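Long-range contact in fatty acid biosynthesis transcriptional regulator (Streptococcus pneumoniae, PDB 6JBX), which probably acts as a MarR-family DNA-binding transcription factor that represses fatty acid synthesis genes, and is captured here bound to DNA: residues A[38-52]-A[76-88]. Sequence-based numbering, arbitrary orientation.
Sequences FKDISIKEMHTIDVI and TSLNNLERKGYIE. With nucleotides of chain C.
Lys84 NZ reaches Glu45 OE1 in a salt bridge of 2.8 Å, tying helix 43-54 to the C-terminal end of helix 71-84 within the winged helix-turn-helix fold of MarR regulators, whose wing is the hairpin of strands 87-91 and 99-103. The ammonium uses the syn lone pair of OE1 and also donates to the backbone O of Asp40 at 2.7 Å; that approach lies close to the carbonyl direction (166°), and a bend at chi3 (-91°) turns the lysine tip into this site. Glu45 packs as a knob into the hole formed by Ser77, Asn80, Leu81 and Lys84; the two segment axes are nearly perpendicular. Alongside, Tyr86 OH donates to Asp40 OD1 over 2.6 Å, through the syn lone pair, with the carboxylate and ring planes 50° apart. Ile41 CD1 lies over one face of that ring, 3.9 Å from its centroid, in a CH-pi contact. The same methyl meets Leu81 CD2, which also touches Ile49 CD1, while Leu81 CD1 packs on Thr48 CG2 at 3.6 Å. Further along helix 43-54, Ile52 CD1 bridges Leu78 CD2 and Ile87 CG2, extending the apolar core to the first wing strand; Leu103 of the second strand adjoins Ile52 and Ile87.

In the second shell, Ser42 N donates to the anti lone pair of Glu45 OE2, and Glu45 N returns a bond to Ser42 OG, a capping box that fixes the carboxylate facing Lys84. Just before Tyr86, Gly85 adopts positive phi in a Schellman motif, its N and that of Tyr86 bonding back into the last helical turn, and the chain turns toward the wing. The cap also meets DNA: Ser42 OG donates to OP1 of DG13 of chain C, at 2.5 Å.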
ATOM      1  N   PHE A  38       0.175  10.942  19.176  1.00 29.25           N
ATOM      2  CA  PHE A  38      -0.571  11.846  18.312  1.00 32.34           C
ATOM      3  C   PHE A  38      -1.648  11.069  17.544  1.00 33.52           C
ATOM      4  O   PHE A  38      -1.350  10.366  16.580  1.00 32.03           O
ATOM      5  CB  PHE A  38       0.377  12.598  17.373  1.00 35.05           C
ATOM      6  CG  PHE A  38       1.452  13.338  18.120  1.00 39.19           C
ATOM      7  CD1 PHE A  38       1.139  14.390  18.973  1.00 46.82           C
ATOM      8  CD2 PHE A  38       2.769  12.917  18.043  1.00 45.86           C
ATOM      9  CE1 PHE A  38       2.137  15.030  19.703  1.00 48.67           C
ATOM     10  CE2 PHE A  38       3.757  13.529  18.796  1.00 48.11           C
ATOM     11  CZ  PHE A  38       3.446  14.597  19.608  1.00 49.08           C
ATOM     12  N   LYS A  39      -2.900  11.214  17.936  1.00 30.72           N
ATOM     13  CA  LYS A  39      -3.896  10.260  17.481  1.00 33.34           C
ATOM     14  C   LYS A  39      -4.793  10.832  16.396  1.00 28.51           C
ATOM     15  O   LYS A  39      -5.664  10.127  15.936  1.00 31.79           O
ATOM     16  CB  LYS A  39      -4.783   9.767  18.622  1.00 33.11           C
ATOM     17  CG  LYS A  39      -4.023   9.049  19.707  1.00 36.31           C
ATOM     18  CD  LYS A  39      -4.955   8.517  20.770  1.00 38.58           C
ATOM     19  CE  LYS A  39      -4.226   7.621  21.733  1.00 38.37           C
ATOM     20  NZ  LYS A  39      -2.897   8.158  22.065  1.00 46.68           N
ATOM     21  N   ASP A  40      -4.503  12.013  15.910  1.00 27.11           N
ATOM     22  CA  ASP A  40      -5.406  12.670  14.958  1.00 30.66           C
ATOM     23  C   ASP A  40      -4.746  12.811  13.566  1.00 34.30           C
ATOM     24  O   ASP A  40      -5.097  13.735  12.835  1.00 32.18           O
ATOM     25  CB  ASP A  40      -5.820  14.046  15.500  1.00 36.03           C
ATOM     26  CG  ASP A  40      -4.639  14.985  15.689  1.00 34.98           C
ATOM     27  OD1 ASP A  40      -3.502  14.475  15.833  1.00 37.03           O
ATOM     28  OD2 ASP A  40      -4.856  16.217  15.658  1.00 41.94           O
ATOM     29  N   ILE A  41      -3.850  11.881  13.183  1.00 30.88           N
ATOM     30  CA  ILE A  41      -3.117  11.941  11.920  1.00 30.58           C
ATOM     31  C   ILE A  41      -3.232  10.574  11.230  1.00 30.09           C
ATOM     32  O   ILE A  41      -2.834   9.554  11.774  1.00 26.46           O
ATOM     33  CB  ILE A  41      -1.647  12.335  12.143  1.00 35.18           C
ATOM     34  CG1 ILE A  41      -1.498  13.801  12.550  1.00 37.29           C
ATOM     35  CG2 ILE A  41      -0.800  12.038  10.906  1.00 36.31           C
ATOM     36  CD1 ILE A  41      -2.000  14.783  11.500  1.00 37.71           C
ATOM     37  N   SER A  42      -3.819  10.585  10.060  1.00 29.17           N
ATOM     38  CA  SER A  42      -3.965   9.418   9.238  1.00 31.60           C
ATOM     39  C   SER A  42      -2.660   9.146   8.481  1.00 31.92           C
ATOM     40  O   SER A  42      -1.783  10.025   8.355  1.00 28.53           O
ATOM     41  CB  SER A  42      -5.056   9.649   8.224  1.00 32.35           C
ATOM     42  OG  SER A  42      -4.498  10.461   7.184  1.00 31.07           O
ATOM     43  N   ILE A  43      -2.568   7.956   7.888  1.00 31.85           N
ATOM     44  CA  ILE A  43      -1.357   7.634   7.141  1.00 30.66           C
ATOM     45  C   ILE A  43      -1.246   8.563   5.931  1.00 29.45           C
ATOM     46  O   ILE A  43      -0.137   8.969   5.594  1.00 30.90           O
ATOM     47  CB  ILE A  43      -1.270   6.136   6.760  1.00 34.08           C
ATOM     48  CG1 ILE A  43       0.084   5.810   6.125  1.00 37.42           C
ATOM     49  CG2 ILE A  43      -2.429   5.687   5.843  1.00 31.34           C
ATOM     50  CD1 ILE A  43       1.273   5.911   7.058  1.00 41.93           C
ATOM     51  N   LYS A  44      -2.348   8.963   5.309  1.00 29.85           N
ATOM     52  CA  LYS A  44      -2.259   9.890   4.164  1.00 31.79           C
ATOM     53  C   LYS A  44      -1.814  11.285   4.605  1.00 39.39           C
ATOM     54  O   LYS A  44      -0.990  11.910   3.916  1.00 41.70           O
ATOM     55  CB  LYS A  44      -3.581   9.995   3.416  1.00 35.06           C
ATOM     56  CG  LYS A  44      -3.968   8.721   2.690  1.00 40.78           C
ATOM     57  CD  LYS A  44      -2.851   8.289   1.790  1.00 52.15           C
ATOM     58  CE  LYS A  44      -3.200   7.140   0.879  1.00 61.94           C
ATOM     59  NZ  LYS A  44      -1.949   6.455   0.467  1.00 71.34           N
ATOM     60  N   GLU A  45      -2.269  11.750   5.764  1.00 34.62           N
ATOM     61  CA  GLU A  45      -1.772  13.032   6.263  1.00 34.20           C
ATOM     62  C   GLU A  45      -0.296  12.887   6.620  1.00 32.22           C
ATOM     63  O   GLU A  45       0.466  13.827   6.421  1.00 31.19           O
ATOM     64  CB  GLU A  45      -2.522  13.547   7.506  1.00 32.97           C
ATOM     65  CG  GLU A  45      -3.962  13.951   7.225  1.00 36.57           C
ATOM     66  CD  GLU A  45      -4.807  14.169   8.481  1.00 44.03           C
ATOM     67  OE1 GLU A  45      -5.426  15.271   8.592  1.00 41.93           O
ATOM     68  OE2 GLU A  45      -4.847  13.245   9.356  1.00 39.63           O
ATOM     69  N   MET A  46       0.091  11.735   7.155  1.00 30.58           N
ATOM     70  CA  MET A  46       1.506  11.519   7.482  1.00 34.49           C
ATOM     71  C   MET A  46       2.349  11.638   6.203  1.00 34.17           C
ATOM     72  O   MET A  46       3.446  12.169   6.247  1.00 36.48           O
ATOM     73  CB  MET A  46       1.711  10.162   8.147  1.00 31.84           C
ATOM     74  CG  MET A  46       3.068   9.948   8.743  1.00 38.96           C
ATOM     75  SD  MET A  46       3.548  11.047  10.105  1.00 46.59           S
ATOM     76  CE  MET A  46       4.851  11.919   9.246  1.00 46.29           C
ATOM     77  N   HIS A  47       1.803  11.266   5.047  1.00 33.51           N
ATOM     78  CA  HIS A  47       2.596  11.420   3.818  1.00 43.50           C
ATOM     79  C   HIS A  47       2.827  12.907   3.508  1.00 39.78           C
ATOM     80  O   HIS A  47       3.908  13.269   3.105  1.00 38.17           O
ATOM     81  CB  HIS A  47       1.952  10.715   2.615  1.00 46.49           C
ATOM     82  CG  HIS A  47       1.961   9.232   2.739  1.00 46.38           C
ATOM     83  ND1 HIS A  47       1.024   8.453   2.094  1.00 42.77           N
ATOM     84  CD2 HIS A  47       2.741   8.400   3.473  1.00 43.75           C
ATOM     85  CE1 HIS A  47       1.237   7.190   2.411  1.00 44.61           C
ATOM     86  NE2 HIS A  47       2.286   7.133   3.267  1.00 45.39           N
ATOM     87  N   THR A  48       1.797  13.737   3.656  1.00 34.80           N
ATOM     88  CA  THR A  48       1.934  15.175   3.450  1.00 35.64           C
ATOM     89  C   THR A  48       2.944  15.735   4.448  1.00 35.73           C
ATOM     90  O   THR A  48       3.863  16.445   4.056  1.00 38.77           O
ATOM     91  CB  THR A  48       0.587  15.887   3.527  1.00 35.60           C
ATOM     92  OG1 THR A  48      -0.254  15.290   2.548  1.00 34.99           O
ATOM     93  CG2 THR A  48       0.691  17.375   3.277  1.00 34.16           C
ATOM     94  N   ILE A  49       2.858  15.324   5.709  1.00 33.68           N
ATOM     95  CA  ILE A  49       3.799  15.817   6.705  1.00 33.89           C
ATOM     96  C   ILE A  49       5.234  15.465   6.285  1.00 40.11           C
ATOM     97  O   ILE A  49       6.173  16.266   6.467  1.00 38.95           O
ATOM     98  CB  ILE A  49       3.454  15.298   8.110  1.00 34.28           C
ATOM     99  CG1 ILE A  49       2.164  15.944   8.626  1.00 37.06           C
ATOM    100  CG2 ILE A  49       4.606  15.498   9.076  1.00 32.56           C
ATOM    101  CD1 ILE A  49       1.758  15.491   9.996  1.00 39.73           C
ATOM    102  N   ASP A  50       5.399  14.272   5.755  1.00 40.48           N
ATOM    103  CA  ASP A  50       6.701  13.697   5.382  1.00 42.45           C
ATOM    104  C   ASP A  50       7.352  14.524   4.263  1.00 38.38           C
ATOM    105  O   ASP A  50       8.508  14.897   4.360  1.00 37.25           O
ATOM    106  CB  ASP A  50       6.495  12.246   4.923  1.00 48.46           C
ATOM    107  CG  ASP A  50       7.777  11.471   4.750  1.00 57.94           C
ATOM    108  OD1 ASP A  50       8.637  11.560   5.659  1.00 62.20           O
ATOM    109  OD2 ASP A  50       7.910  10.813   3.689  1.00 66.70           O
ATOM    110  N   VAL A  51       6.594  14.830   3.233  1.00 35.06           N
ATOM    111  CA  VAL A  51       7.097  15.658   2.152  1.00 39.96           C
ATOM    112  C   VAL A  51       7.582  17.004   2.724  1.00 44.66           C
ATOM    113  O   VAL A  51       8.692  17.454   2.416  1.00 41.94           O
ATOM    114  CB  VAL A  51       6.026  15.864   1.069  1.00 39.85           C
ATOM    115  CG1 VAL A  51       6.454  16.908   0.053  1.00 44.80           C
ATOM    116  CG2 VAL A  51       5.670  14.559   0.374  1.00 40.16           C
ATOM    117  N   ILE A  52       6.757  17.659   3.547  1.00 39.72           N
ATOM    118  CA  ILE A  52       7.095  18.996   4.044  1.00 35.14           C
ATOM    119  C   ILE A  52       8.325  18.894   4.952  1.00 37.66           C
ATOM    120  O   ILE A  52       9.197  19.753   4.921  1.00 37.49           O
ATOM    121  CB  ILE A  52       5.891  19.645   4.756  1.00 35.03           C
ATOM    122  CG1 ILE A  52       4.676  19.721   3.834  1.00 34.61           C
ATOM    123  CG2 ILE A  52       6.253  21.028   5.310  1.00 35.43           C
ATOM    124  CD1 ILE A  52       3.393  20.151   4.515  1.00 36.80           C
ATOM    125  N   THR A  76      -6.847  20.769   0.699  1.00 45.46           N
ATOM    126  CA  THR A  76      -7.728  20.283   1.756  1.00 42.72           C
ATOM    127  C   THR A  76      -6.894  19.674   2.887  1.00 39.14           C
ATOM    128  O   THR A  76      -7.124  19.954   4.047  1.00 39.83           O
ATOM    129  CB  THR A  76      -8.769  19.310   1.183  1.00 43.51           C
ATOM    130  OG1 THR A  76      -9.584  20.132   0.335  1.00 43.74           O
ATOM    131  CG2 THR A  76      -9.571  18.602   2.258  1.00 39.39           C
ATOM    132  N   SER A  77      -5.939  18.837   2.530  1.00 37.47           N
ATOM    133  CA  SER A  77      -5.117  18.168   3.509  1.00 37.40           C
ATOM    134  C   SER A  77      -4.332  19.216   4.311  1.00 38.53           C
ATOM    135  O   SER A  77      -4.242  19.116   5.559  1.00 36.36           O
ATOM    136  CB  SER A  77      -4.224  17.155   2.841  1.00 36.76           C
ATOM    137  OG  SER A  77      -3.455  16.432   3.777  1.00 39.54           O
ATOM    138  N   LEU A  78      -3.787  20.225   3.624  1.00 34.02           N
ATOM    139  CA  LEU A  78      -3.014  21.249   4.317  1.00 35.86           C
ATOM    140  C   LEU A  78      -3.933  22.047   5.259  1.00 34.16           C
ATOM    141  O   LEU A  78      -3.518  22.366   6.380  1.00 32.67           O
ATOM    142  CB  LEU A  78      -2.329  22.175   3.308  1.00 37.09           C
ATOM    143  CG  LEU A  78      -1.280  21.535   2.399  1.00 35.74           C
ATOM    144  CD1 LEU A  78      -0.887  22.519   1.309  1.00 40.88           C
ATOM    145  CD2 LEU A  78      -0.043  21.093   3.167  1.00 33.59           C
ATOM    146  N   ASN A  79      -5.176  22.327   4.855  1.00 35.57           N
ATOM    147  CA  ASN A  79      -6.120  23.045   5.730  1.00 35.74           C
ATOM    148  C   ASN A  79      -6.333  22.250   7.022  1.00 36.54           C
ATOM    149  O   ASN A  79      -6.279  22.830   8.108  1.00 40.42           O
ATOM    150  CB  ASN A  79      -7.486  23.287   5.065  1.00 40.00           C
ATOM    151  CG  ASN A  79      -7.467  24.339   3.972  1.00 43.38           C
ATOM    152  OD1 ASN A  79      -6.469  25.040   3.803  1.00 40.39           O
ATOM    153  ND2 ASN A  79      -8.570  24.453   3.237  1.00 37.80           N
ATOM    154  N   ASN A  80      -6.596  20.937   6.912  1.00 34.08           N
ATOM    155  CA  ASN A  80      -6.748  20.069   8.110  1.00 35.88           C
ATOM    156  C   ASN A  80      -5.461  20.081   8.954  1.00 32.16           C
ATOM    157  O   ASN A  80      -5.499  20.081  10.187  1.00 34.05           O
ATOM    158  CB  ASN A  80      -7.160  18.638   7.742  1.00 34.99           C
ATOM    159  CG  ASN A  80      -8.531  18.575   7.100  1.00 39.08           C
ATOM    160  OD1 ASN A  80      -9.380  19.437   7.347  1.00 42.37           O
ATOM    161  ND2 ASN A  80      -8.755  17.593   6.232  1.00 38.38           N
ATOM    162  N   LEU A  81      -4.320  20.040   8.312  1.00 35.98           N
ATOM    163  CA  LEU A  81      -3.055  19.897   9.053  1.00 36.59           C
ATOM    164  C   LEU A  81      -2.731  21.246   9.725  1.00 37.12           C
ATOM    165  O   LEU A  81      -2.233  21.281  10.814  1.00 32.66           O
ATOM    166  CB  LEU A  81      -1.936  19.477   8.092  1.00 37.89           C
ATOM    167  CG  LEU A  81      -1.900  18.009   7.643  1.00 41.20           C
ATOM    168  CD1 LEU A  81      -0.857  17.790   6.532  1.00 39.14           C
ATOM    169  CD2 LEU A  81      -1.589  17.098   8.825  1.00 36.99           C
ATOM    170  N   GLU A  82      -3.031  22.357   9.065  1.00 38.93           N
ATOM    171  CA  GLU A  82      -2.792  23.678   9.692  1.00 41.31           C
ATOM    172  C   GLU A  82      -3.760  23.824  10.873  1.00 37.42           C
ATOM    173  O   GLU A  82      -3.332  24.135  11.918  1.00 32.14           O
ATOM    174  CB  GLU A  82      -2.968  24.833   8.699  1.00 43.37           C
ATOM    175  CG  GLU A  82      -2.500  26.189   9.248  1.00 50.07           C
ATOM    176  CD  GLU A  82      -2.161  27.264   8.214  1.00 54.71           C
ATOM    177  OE1 GLU A  82      -2.860  27.332   7.156  1.00 55.62           O
ATOM    178  OE2 GLU A  82      -1.181  28.031   8.457  1.00 57.05           O
ATOM    179  N   ARG A  83      -5.042  23.531  10.674  1.00 35.71           N
ATOM    180  CA  ARG A  83      -6.027  23.566  11.758  1.00 39.47           C
ATOM    181  C   ARG A  83      -5.544  22.716  12.943  1.00 43.52           C
ATOM    182  O   ARG A  83      -5.722  23.130  14.100  1.00 38.96           O
ATOM    183  CB  ARG A  83      -7.387  23.054  11.262  1.00 43.61           C
ATOM    184  CG  ARG A  83      -8.416  22.833  12.373  1.00 48.05           C
ATOM    185  CD  ARG A  83      -9.791  22.371  11.895  1.00 50.81           C
ATOM    186  NE  ARG A  83      -9.748  21.153  11.078  1.00 55.86           N
ATOM    187  CZ  ARG A  83      -9.696  19.914  11.563  1.00 57.21           C
ATOM    188  NH1 ARG A  83      -9.693  19.720  12.870  1.00 59.34           N
ATOM    189  NH2 ARG A  83      -9.642  18.876  10.748  1.00 52.96           N
ATOM    190  N   LYS A  84      -4.973  21.523  12.688  1.00 36.61           N
ATOM    191  CA  LYS A  84      -4.622  20.637  13.775  1.00 33.18           C
ATOM    192  C   LYS A  84      -3.257  20.995  14.351  1.00 34.03           C
ATOM    193  O   LYS A  84      -2.867  20.384  15.289  1.00 37.80           O
ATOM    194  CB  LYS A  84      -4.680  19.181  13.314  1.00 41.40           C
ATOM    195  CG  LYS A  84      -6.091  18.658  13.098  1.00 39.38           C
ATOM    196  CD  LYS A  84      -6.205  17.171  12.890  1.00 41.69           C
ATOM    197  CE  LYS A  84      -6.133  16.817  11.419  1.00 44.88           C
ATOM    198  NZ  LYS A  84      -6.395  15.381  11.179  1.00 41.57           N
ATOM    199  N   GLY A  85      -2.536  21.970  13.787  1.00 35.80           N
ATOM    200  CA  GLY A  85      -1.322  22.492  14.410  1.00 37.05           C
ATOM    201  C   GLY A  85      -0.029  21.799  13.982  1.00 35.30           C
ATOM    202  O   GLY A  85       0.999  21.942  14.684  1.00 36.09           O
ATOM    203  N   TYR A  86      -0.014  21.131  12.824  1.00 35.31           N
ATOM    204  CA  TYR A  86       1.203  20.376  12.369  1.00 33.87           C
ATOM    205  C   TYR A  86       2.008  21.136  11.323  1.00 34.38           C
ATOM    206  O   TYR A  86       3.189  20.874  11.158  1.00 37.34           O
ATOM    207  CB  TYR A  86       0.797  19.012  11.831  1.00 30.61           C
ATOM    208  CG  TYR A  86       0.274  18.100  12.910  1.00 31.20           C
ATOM    209  CD1 TYR A  86       1.136  17.376  13.720  1.00 34.07           C
ATOM    210  CD2 TYR A  86      -1.084  17.945  13.126  1.00 34.94           C
ATOM    211  CE1 TYR A  86       0.666  16.527  14.711  1.00 31.72           C
ATOM    212  CE2 TYR A  86      -1.569  17.073  14.095  1.00 35.51           C
ATOM    213  CZ  TYR A  86      -0.689  16.402  14.931  1.00 33.11           C
ATOM    214  OH  TYR A  86      -1.143  15.551  15.918  1.00 37.84           O
ATOM    215  N   ILE A  87       1.389  22.059  10.611  1.00 36.92           N
ATOM    216  CA  ILE A  87       2.103  22.784   9.575  1.00 38.12           C
ATOM    217  C   ILE A  87       1.737  24.275   9.622  1.00 41.93           C
ATOM    218  O   ILE A  87       0.718  24.665  10.212  1.00 36.40           O
ATOM    219  CB  ILE A  87       1.756  22.220   8.191  1.00 34.94           C
ATOM    220  CG1 ILE A  87       0.309  22.567   7.836  1.00 39.57           C
ATOM    221  CG2 ILE A  87       2.047  20.726   8.119  1.00 40.33           C
ATOM    222  CD1 ILE A  87       0.066  22.788   6.382  1.00 43.29           C
ATOM    223  N   GLU A  88       2.569  25.088   8.962  1.00 43.93           N
ATOM    224  CA  GLU A  88       2.289  26.515   8.771  1.00 44.30           C
ATOM    225  C   GLU A  88       2.469  26.870   7.300  1.00 40.77           C
ATOM    226  O   GLU A  88       3.388  26.368   6.637  1.00 40.81           O
ATOM    227  CB  GLU A  88       3.212  27.396   9.611  1.00 52.34           C
ATOM    228  CG  GLU A  88       2.831  27.394  11.083  1.00 65.66           C
ATOM    229  CD  GLU A  88       3.113  28.654  11.894  1.00 79.20           C
ATOM    230  OE1 GLU A  88       3.573  29.665  11.294  1.00 84.89           O
ATOM    231  OE2 GLU A  88       2.873  28.614  13.135  1.00 69.31           O
TER
ATOM    232  P    DG C  13      -7.398  11.995   5.161  1.00 48.51           P
ATOM    233  OP1  DG C  13      -6.352  11.072   5.615  1.00 43.70           O
ATOM    234  OP2  DG C  13      -7.196  13.488   5.169  1.00 41.55           O
ATOM    235  O5'  DG C  13      -7.760  11.572   3.679  1.00 43.12           O
ATOM    236  C5'  DG C  13      -7.871  10.189   3.322  1.00 37.48           C
ATOM    237  C4'  DG C  13      -8.212  10.128   1.857  1.00 40.82           C
ATOM    238  O4'  DG C  13      -9.546  10.644   1.717  1.00 39.02           O
ATOM    239  C3'  DG C  13      -7.329  10.990   0.932  1.00 44.20           C
ATOM    240  O3'  DG C  13      -6.790  10.125  -0.074  1.00 51.46           O
ATOM    241  C2'  DG C  13      -8.266  12.066   0.413  1.00 37.68           C
ATOM    242  C1'  DG C  13      -9.630  11.381   0.528  1.00 39.19           C
ATOM    243  N9   DG C  13     -10.816  12.214   0.645  1.00 35.41           N
ATOM    244  C8   DG C  13     -11.021  13.266   1.507  1.00 35.71           C
ATOM    245  N7   DG C  13     -12.220  13.773   1.421  1.00 39.21           N
ATOM    246  C5   DG C  13     -12.863  12.972   0.487  1.00 36.67           C
ATOM    247  C6   DG C  13     -14.178  13.030  -0.015  1.00 35.53           C
ATOM    248  O6   DG C  13     -15.080  13.836   0.267  1.00 38.51           O
ATOM    249  N1   DG C  13     -14.402  12.048  -0.973  1.00 39.56           N
ATOM    250  C2   DG C  13     -13.484  11.107  -1.373  1.00 42.57           C
ATOM    251  N2   DG C  13     -13.894  10.230  -2.296  1.00 42.46           N
ATOM    252  N3   DG C  13     -12.254  11.030  -0.899  1.00 41.83           N
ATOM    253  C4   DG C  13     -12.001  12.015  -0.012  1.00 37.50           C
TER
HETATM  254  O   HOH W   1      -3.495  17.922  16.667  1.00 43.11           O